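Local coordinates for protein Nrps/pks (Streptomyces albus, PDB 4OPE) that probably catalyses carbon-carbon bond-forming condensation on growing polyketide chains as a ketosynthase domain of the "AT-less" oxazolomycin assembly line, at residues V289-A294 with A418-G423; A499-T504 with E543-W548; A509-D514 with P522-G527. One frame throughout, in Å; residues are numbered along the deposited sequence.

Contact 1 of 3, residues V289-A294 with A418-G423; sequences VLIGEA and AISAFG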
loop_
_atom_site.group_PDB
_atom_site.type_symbol
_atom_site.label_atom_id
_atom_site.label_comp_id
_atom_site.label_asym_id
_atom_site.label_seq_id
_atom_site.Cartn_x
_atom_site.Cartn_y
_atom_site.Cartn_z
ATOM N N VAL A 289 -22.669 5.605 0.360
ATOM C CA VAL A 289 -22.612 4.165 0.469
ATOM C C VAL A 289 -21.625 3.707 1.546
ATOM O O VAL A 289 -21.960 2.902 2.424
ATOM C CB VAL A 289 -22.198 3.534 -0.867
ATOM C CG1 VAL A 289 -21.999 2.034 -0.716
ATOM C CG2 VAL A 289 -23.256 3.845 -1.919
ATOM N N LEU A 290 -20.404 4.241 1.474
ATOM C CA LEU A 290 -19.323 3.906 2.409
ATOM C C LEU A 290 -19.769 4.111 3.856
ATOM O O LEU A 290 -19.704 3.193 4.665
ATOM C CB LEU A 290 -18.135 4.789 2.106
ATOM C CG LEU A 290 -16.955 4.659 3.054
ATOM C CD1 LEU A 290 -16.157 3.410 2.741
ATOM C CD2 LEU A 290 -16.069 5.887 2.997
ATOM N N ILE A 291 -20.241 5.312 4.169
ATOM C CA ILE A 291 -20.645 5.632 5.515
ATOM C C ILE A 291 -21.827 4.761 5.988
ATOM O O ILE A 291 -21.873 4.321 7.146
ATOM C CB ILE A 291 -21.004 7.134 5.620
ATOM C CG1 ILE A 291 -19.740 7.992 5.473
ATOM C CG2 ILE A 291 -21.592 7.464 6.965
ATOM C CD1 ILE A 291 -19.971 9.478 5.280
ATOM N N GLY A 292 -22.770 4.507 5.082
ATOM C CA GLY A 292 -23.924 3.686 5.376
ATOM C C GLY A 292 -23.510 2.308 5.773
ATOM O O GLY A 292 -23.993 1.754 6.762
ATOM N N GLU A 293 -22.577 1.772 5.016
ATOM C CA GLU A 293 -22.028 0.457 5.271
ATOM C C GLU A 293 -21.291 0.430 6.603
ATOM O O GLU A 293 -21.527 -0.429 7.442
ATOM C CB GLU A 293 -21.068 0.129 4.162
ATOM C CG GLU A 293 -20.960 -1.330 3.774
ATOM C CD GLU A 293 -20.196 -1.461 2.466
ATOM O OE1 GLU A 293 -20.629 -0.786 1.499
ATOM O OE2 GLU A 293 -19.152 -2.179 2.422
ATOM N N ALA A 294 -20.397 1.374 6.813
ATOM C CA ALA A 294 -19.701 1.463 8.100
ATOM C C ALA A 294 -20.676 1.452 9.298
ATOM O O ALA A 294 -20.429 0.747 10.269
ATOM C CB ALA A 294 -18.854 2.720 8.147
ATOM N N ALA A 418 -17.274 9.006 14.531
ATOM C CA ALA A 418 -17.066 8.526 13.207
ATOM C C ALA A 418 -16.114 9.474 12.519
ATOM O O ALA A 418 -16.194 10.672 12.712
ATOM C CB ALA A 418 -18.404 8.476 12.486
ATOM N N ILE A 419 -15.237 8.920 11.697
ATOM C CA ILE A 419 -14.158 9.680 11.062
ATOM C C ILE A 419 -14.083 9.338 9.599
ATOM O O ILE A 419 -14.023 8.163 9.254
ATOM C CB ILE A 419 -12.807 9.297 11.667
ATOM C CG1 ILE A 419 -12.961 9.317 13.181
ATOM C CG2 ILE A 419 -11.707 10.243 11.154
ATOM C CD1 ILE A 419 -11.699 8.956 13.934
ATOM N N SER A 420 -14.043 10.385 8.772
ATOM C CA SER A 420 -13.970 10.267 7.314
ATOM C C SER A 420 -12.642 10.769 6.750
ATOM O O SER A 420 -12.066 11.730 7.222
ATOM C CB SER A 420 -15.049 11.103 6.649
ATOM O OG SER A 420 -16.351 10.566 6.808
ATOM N N ALA A 421 -12.198 10.107 5.697
ATOM C CA ALA A 421 -11.107 10.563 4.911
ATOM C C ALA A 421 -11.326 10.151 3.450
ATOM O O ALA A 421 -11.476 8.961 3.144
ATOM C CB ALA A 421 -9.835 9.970 5.450
ATOM N N PHE A 422 -11.303 11.159 2.575
ATOM C CA PHE A 422 -11.545 11.002 1.136
ATOM C C PHE A 422 -10.336 11.439 0.321
ATOM O O PHE A 422 -9.981 12.589 0.274
ATOM C CB PHE A 422 -12.753 11.852 0.733
ATOM C CG PHE A 422 -13.964 11.591 1.565
ATOM C CD1 PHE A 422 -14.391 10.310 1.786
ATOM C CD2 PHE A 422 -14.645 12.621 2.148
ATOM C CE1 PHE A 422 -15.504 10.045 2.537
ATOM C CE2 PHE A 422 -15.761 12.376 2.922
ATOM C CZ PHE A 422 -16.200 11.081 3.098
ATOM N N GLY A 423 -9.683 10.496 -0.304
ATOM C CA GLY A 423 -8.526 10.808 -1.097
ATOM C C GLY A 423 -8.960 11.520 -2.362
ATOM O O GLY A 423 -9.937 11.129 -3.001
#
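Ile291 and Ser420 bring the backbones of 289-294 and 418-423 closest, with Ile291 CA and Ser420 CA 8.3 Å apart. The first segment is an inner piece of helix 284-298, held by bonds such as Ala294 N to Leu290 O; the second is the end of strand 416-422 and the glycine that follows. At that separation no backbone atoms meet, and the contact is left to two pairs of buried side chains. Leu290 sends its CD2 methyl to the edge of the Phe422 ring, close to the ring plane, and stops 4.2 Å from CE1. Its CG lies anti to the backbone N (chi1 175°), which carries the isobutyl group off the helix toward the strand. Phe422 leaves its strand obliquely, but the far end of the ring swings nearer the helix.

This is a helix-on-sheet layer of the thiolase fold. Strand 416-422 runs between antiparallel strand 427-434 and the short parallel strand 308-309, while helix 356-370 covers Ile419 on the other face. Phe422 and Gly423 begin the glycine-rich turn common to ketosynthases. The Phe422 ring also meets that of His311, the first residue of the family's HGTGT sequence and so probably part of the active site, with the planes inclined at about 65°.

The second pair joins an apolar end to a hydroxyl. Ile291 reaches out with CD1, its chain extended at chi2 (168°), and touches Ser420 OG at 4.1 Å, an apolar approach to a polar atom already engaged elsewhere: OG is hydrogen-bonded to His430 ND1 on the neighbouring strand. Leu326 and Ala329 of helix 318-329 also pack on Ile291, whereas Glu293, which makes no contact with the strand, forms a salt bridge with Arg120 of the second subunit.

Contact 2 of 3, residues A499-T504 with E543-W548; sequences AVVFDT and ELAEAW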
loop_
_atom_site.group_PDB
_atom_site.type_symbol
_atom_site.label_atom_id
_atom_site.label_comp_id
_atom_site.label_asym_id
_atom_site.label_seq_id
_atom_site.Cartn_x
_atom_site.Cartn_y
_atom_site.Cartn_z
ATOM N N ALA A 499 17.637 5.431 39.325
ATOM C CA ALA A 499 16.487 5.027 40.126
ATOM C C ALA A 499 16.296 5.866 41.360
ATOM O O ALA A 499 17.266 6.376 41.957
ATOM C CB ALA A 499 16.602 3.576 40.528
ATOM N N VAL A 500 15.042 5.994 41.754
ATOM C CA VAL A 500 14.691 6.729 42.949
ATOM C C VAL A 500 13.593 5.983 43.656
ATOM O O VAL A 500 12.685 5.412 43.038
ATOM C CB VAL A 500 14.142 8.118 42.626
ATOM C CG1 VAL A 500 14.208 8.998 43.845
ATOM C CG2 VAL A 500 14.935 8.750 41.490
ATOM N N VAL A 501 13.687 5.980 44.971
ATOM C CA VAL A 501 12.617 5.510 45.824
ATOM C C VAL A 501 11.801 6.703 46.205
ATOM O O VAL A 501 12.363 7.738 46.533
ATOM C CB VAL A 501 13.153 4.854 47.072
ATOM C CG1 VAL A 501 12.001 4.195 47.806
ATOM C CG2 VAL A 501 14.194 3.827 46.672
ATOM N N PHE A 502 10.482 6.582 46.102
ATOM C CA PHE A 502 9.616 7.757 46.278
ATOM C C PHE A 502 8.235 7.365 46.764
ATOM O O PHE A 502 7.759 6.243 46.525
ATOM C CB PHE A 502 9.549 8.624 44.993
ATOM C CG PHE A 502 8.665 8.047 43.891
ATOM C CD1 PHE A 502 9.122 7.042 43.055
ATOM C CD2 PHE A 502 7.360 8.503 43.716
ATOM C CE1 PHE A 502 8.296 6.513 42.075
ATOM C CE2 PHE A 502 6.540 7.962 42.754
ATOM C CZ PHE A 502 7.024 6.986 41.898
ATOM N N ASP A 503 7.602 8.311 47.444
ATOM C CA ASP A 503 6.284 8.086 48.037
ATOM C C ASP A 503 5.196 8.752 47.213
ATOM O O ASP A 503 4.064 8.284 47.145
ATOM C CB ASP A 503 6.225 8.728 49.443
ATOM C CG ASP A 503 7.282 8.218 50.385
ATOM O OD1 ASP A 503 7.460 6.980 50.467
ATOM O OD2 ASP A 503 7.907 9.064 51.073
ATOM N N THR A 504 5.543 9.912 46.667
ATOM C CA THR A 504 4.629 10.733 45.919
ATOM C C THR A 504 5.320 11.362 44.732
ATOM O O THR A 504 6.544 11.408 44.613
ATOM C CB THR A 504 4.125 11.923 46.758
ATOM O OG1 THR A 504 5.226 12.801 47.043
ATOM C CG2 THR A 504 3.524 11.442 48.029
ATOM N N GLU A 543 15.425 -2.245 47.470
ATOM C CA GLU A 543 15.980 -3.459 46.871
ATOM C C GLU A 543 15.816 -3.461 45.383
ATOM O O GLU A 543 16.723 -3.849 44.672
ATOM C CB GLU A 543 15.322 -4.723 47.462
ATOM C CG GLU A 543 15.705 -4.978 48.900
ATOM C CD GLU A 543 15.037 -6.217 49.460
ATOM O OE1 GLU A 543 13.827 -6.127 49.808
ATOM O OE2 GLU A 543 15.753 -7.263 49.603
ATOM N N LEU A 544 14.650 -3.027 44.939
ATOM C CA LEU A 544 14.324 -2.887 43.517
ATOM C C LEU A 544 15.158 -1.829 42.860
ATOM O O LEU A 544 15.763 -2.065 41.814
ATOM C CB LEU A 544 12.841 -2.568 43.323
ATOM C CG LEU A 544 11.887 -3.669 43.861
ATOM C CD1 LEU A 544 10.428 -3.350 43.572
ATOM C CD2 LEU A 544 12.248 -5.021 43.290
ATOM N N ALA A 545 15.210 -0.674 43.493
ATOM C CA ALA A 545 16.087 0.386 43.067
ATOM C C ALA A 545 17.508 -0.083 42.885
ATOM O O ALA A 545 18.116 0.169 41.882
ATOM C CB ALA A 545 16.044 1.511 44.077
ATOM N N GLU A 546 18.067 -0.765 43.857
ATOM C CA GLU A 546 19.488 -1.159 43.745
ATOM C C GLU A 546 19.742 -2.157 42.595
ATOM O O GLU A 546 20.786 -2.150 41.957
ATOM C CB GLU A 546 20.003 -1.699 45.094
ATOM C CG GLU A 546 20.218 -0.608 46.169
ATOM C CD GLU A 546 20.602 -1.167 47.562
ATOM O OE1 GLU A 546 20.065 -2.232 47.959
ATOM O OE2 GLU A 546 21.445 -0.552 48.274
ATOM N N ALA A 547 18.775 -3.017 42.336
ATOM C CA ALA A 547 18.910 -4.023 41.308
ATOM C C ALA A 547 18.856 -3.403 39.931
ATOM O O ALA A 547 19.624 -3.753 39.079
ATOM C CB ALA A 547 17.808 -5.062 41.470
ATOM N N TRP A 548 17.931 -2.467 39.735
ATOM C CA TRP A 548 17.806 -1.728 38.519
ATOM C C TRP A 548 19.077 -1.027 38.137
ATOM O O TRP A 548 19.522 -1.106 36.991
ATOM C CB TRP A 548 16.686 -0.706 38.666
ATOM C CG TRP A 548 16.440 0.106 37.430
ATOM C CD1 TRP A 548 16.740 1.451 37.225
ATOM C CD2 TRP A 548 15.882 -0.367 36.235
ATOM N NE1 TRP A 548 16.378 1.809 35.966
ATOM C CE2 TRP A 548 15.845 0.709 35.337
ATOM C CE3 TRP A 548 15.398 -1.602 35.832
ATOM C CZ2 TRP A 548 15.339 0.582 34.053
ATOM C CZ3 TRP A 548 14.895 -1.743 34.545
ATOM C CH2 TRP A 548 14.872 -0.655 33.673
#
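A helix laid along one face of a small antiparallel sheet brings Ala499 and Val501 of the central strand, 496-502, against Ala545 and Trp548 of helix 541-550. The local axes of 499-502 and 543-548 run almost exactly antiparallel, at 173°, and approach to 7.9 Å. Small residues permit that spacing: Ala499 CB and Ala545 CB face each other at 4.1 Å, and Ala499 CB also lies 4.0 Å from Ala545 O, against the helix backbone itself.

Alternation along the strand puts Val501 on the same side as Ala499. There its CG2 methyl, placed anti to the carbonyl carbon by a chi1 of -171°, comes to 3.9 Å from Ala545 CB, so Ala545 CB is touched by both strand residues. One helical turn on, Trp548 brings CD1 of its indole to 3.9 Å from Ala499 CB, the methyl approaching the ring obliquely.

The indole is fixed from several directions. NE1 is hydrogen-bonded to Leu453 O of strand 449-455, and Arg497 makes a cation-pi contact with the ring while its NH1 bonds Trp548 O. Val500, between the two contacting strand residues, points to the opposite face and packs on helix 505-516. Helices on both faces of a three-stranded antiparallel sheet are consistent with the alpha/beta linker domain that follows the ketosynthase in modular polyketide synthases.

Contact 3 of 3, residues A509-D514 with P522-G527; sequences ADALED and PRVLTG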
loop_
_atom_site.group_PDB
_atom_site.type_symbol
_atom_site.label_atom_id
_atom_site.label_comp_id
_atom_site.label_asym_id
_atom_site.label_seq_id
_atom_site.Cartn_x
_atom_site.Cartn_y
_atom_site.Cartn_z
ATOM N N ALA A 509 9.711 14.366 41.891
ATOM C CA ALA A 509 10.223 15.534 41.182
ATOM C C ALA A 509 11.361 16.216 41.946
ATOM O O ALA A 509 12.385 16.540 41.377
ATOM C CB ALA A 509 9.101 16.524 40.922
ATOM N N ASP A 510 11.171 16.446 43.237
ATOM C CA ASP A 510 12.220 16.975 44.085
ATOM C C ASP A 510 13.543 16.218 43.905
ATOM O O ASP A 510 14.620 16.827 43.788
ATOM C CB ASP A 510 11.814 16.806 45.554
ATOM C CG ASP A 510 10.751 17.811 46.015
ATOM O OD1 ASP A 510 10.533 18.847 45.350
ATOM O OD2 ASP A 510 10.140 17.558 47.086
ATOM N N ALA A 511 13.482 14.888 43.938
ATOM C CA ALA A 511 14.705 14.142 43.886
ATOM C C ALA A 511 15.352 14.269 42.520
ATOM O O ALA A 511 16.562 14.425 42.422
ATOM C CB ALA A 511 14.464 12.675 44.209
ATOM N N LEU A 512 14.542 14.150 41.470
ATOM C CA LEU A 512 15.019 14.283 40.101
ATOM C C LEU A 512 15.594 15.678 39.879
ATOM O O LEU A 512 16.632 15.834 39.312
ATOM C CB LEU A 512 13.889 13.992 39.109
ATOM C CG LEU A 512 13.273 12.598 39.221
ATOM C CD1 LEU A 512 12.282 12.385 38.117
ATOM C CD2 LEU A 512 14.260 11.459 39.169
ATOM N N GLU A 513 14.950 16.706 40.375
ATOM C CA GLU A 513 15.509 18.064 40.218
ATOM C C GLU A 513 16.854 18.201 40.964
ATOM O O GLU A 513 17.812 18.722 40.418
ATOM C CB GLU A 513 14.479 19.113 40.638
ATOM C CG GLU A 513 13.280 19.077 39.708
ATOM C CD GLU A 513 12.243 20.167 39.954
ATOM O OE1 GLU A 513 12.444 21.055 40.848
ATOM O OE2 GLU A 513 11.196 20.119 39.230
ATOM N N ASP A 514 16.941 17.651 42.173
ATOM C CA ASP A 514 18.193 17.657 42.920
ATOM C C ASP A 514 19.287 16.991 42.100
ATOM O O ASP A 514 20.384 17.494 42.003
ATOM C CB ASP A 514 18.043 16.950 44.276
ATOM C CG ASP A 514 17.258 17.777 45.293
ATOM O OD1 ASP A 514 17.158 18.996 45.122
ATOM O OD2 ASP A 514 16.726 17.217 46.279
ATOM N N PRO A 522 20.778 11.280 48.512
ATOM C CA PRO A 522 20.781 9.876 48.950
ATOM C C PRO A 522 19.699 8.999 48.278
ATOM O O PRO A 522 19.877 7.779 48.168
ATOM C CB PRO A 522 20.474 9.976 50.462
ATOM C CG PRO A 522 19.966 11.374 50.677
ATOM C CD PRO A 522 20.697 12.204 49.655
ATOM N N ARG A 523 18.588 9.607 47.862
ATOM C CA ARG A 523 17.513 8.865 47.227
ATOM C C ARG A 523 17.721 8.520 45.751
ATOM O O ARG A 523 17.021 7.656 45.268
ATOM C CB ARG A 523 16.183 9.584 47.358
ATOM C CG ARG A 523 15.753 9.815 48.779
ATOM C CD ARG A 523 14.762 10.959 48.820
ATOM N NE ARG A 523 13.578 10.554 48.095
ATOM C CZ ARG A 523 12.691 11.366 47.551
ATOM N NH1 ARG A 523 12.799 12.684 47.656
ATOM N NH2 ARG A 523 11.679 10.828 46.887
ATOM N N VAL A 524 18.675 9.146 45.064
ATOM C CA VAL A 524 18.929 8.848 43.669
ATOM C C VAL A 524 20.135 7.942 43.428
ATOM O O VAL A 524 21.244 8.292 43.794
ATOM C CB VAL A 524 19.152 10.138 42.892
ATOM C CG1 VAL A 524 19.389 9.816 41.447
ATOM C CG2 VAL A 524 17.930 11.029 43.003
ATOM N N LEU A 525 19.932 6.791 42.796
ATOM C CA LEU A 525 21.047 5.911 42.470
ATOM C C LEU A 525 21.279 5.904 40.956
ATOM O O LEU A 525 20.353 6.015 40.194
ATOM C CB LEU A 525 20.767 4.490 42.927
ATOM C CG LEU A 525 20.167 4.274 44.318
ATOM C CD1 LEU A 525 19.816 2.800 44.547
ATOM C CD2 LEU A 525 21.108 4.779 45.395
ATOM N N THR A 526 22.523 5.765 40.528
ATOM C CA THR A 526 22.818 5.726 39.130
ATOM C C THR A 526 23.839 4.648 38.867
ATOM O O THR A 526 24.624 4.317 39.727
ATOM C CB THR A 526 23.372 7.060 38.569
ATOM O OG1 THR A 526 24.683 7.267 39.076
ATOM C CG2 THR A 526 22.510 8.234 38.935
ATOM N N GLY A 527 23.831 4.100 37.661
ATOM C CA GLY A 527 24.859 3.159 37.296
ATOM C C GLY A 527 24.723 2.732 35.869
ATOM O O GLY A 527 23.829 3.164 35.183
#
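Ala511 and Val524 form the close-packed half of this contact, where helix 505-516 leans on the edge strand 524-528. Their CA atoms, 6.8 Å apart, are the nearest backbone pair between 509-514 and 522-527. Both side chains leave the backbone toward the other segment. Val524 uses CG2, the methyl lying anti to its carbonyl carbon (chi1 -179°), and sets it 4.0 Å from Ala511 CB and 3.7 Å from Ala511 O, so that a single methyl covers both the alanine side chain and the helix backbone beside it. The alanine is buried and also meets Val500 of the central strand; Leu512, the next residue, packs between helix 458-473 and the central strand.

Toward solvent the character changes. Arg523, only partly buried, closes this side; its chain, bent at chi3 (65°), reaches out to the helix and lays the guanidinium beside Ala511. Ala511 CB sits over one face of that flat group, 3.8 Å from NH1 and displaced toward its rim, a van der Waals contact that leaves the in-plane N-H groups for polar partners. They are indeed used: NH2 forms a salt bridge with Asp507 OD1 and a hydrogen bond with Val501 O, tying the helix start to the central strand. Asp510 and Asp514 make no direct bond to it. Asp510 OD2 remains 5.6 Å from Arg523 NH1, and Asp514 OD2 is farther still, at 6.2 Å; these charges may add some long-range attraction. Asp510 pairs through OD1 with Arg473 of helix 458-473.

Central strand 496-502, helix 505-516 and edge strand 524-528 follow one another in the chain, the helix joining two antiparallel neighbours of the sheet and packing on both, as befits the small alpha/beta domain appended to the ketosynthase core.

How the contacts relate
Two structural neighbourhoods divide the three contacts. Contact 1 belongs to the thiolase-fold core, beside the histidine of the HGTGT sequence and so probably near the active site; contacts 2 and 3 lie across the chain's centre, their centres 50 and 51 Å from that of contact 1, with nearest atoms about 34 Å away in each case, so they lie far from that site. Contacts 2 and 3, with centres 10 Å apart, share one sheet: Ala499 O and Leu525 N, 2.8 Å apart, probably bond between its neighbouring strands. The helices of the two contacts cover opposite faces of that sheet, and 509-514 and 522-527 both fall between 499-504 and 543-548 in sequence.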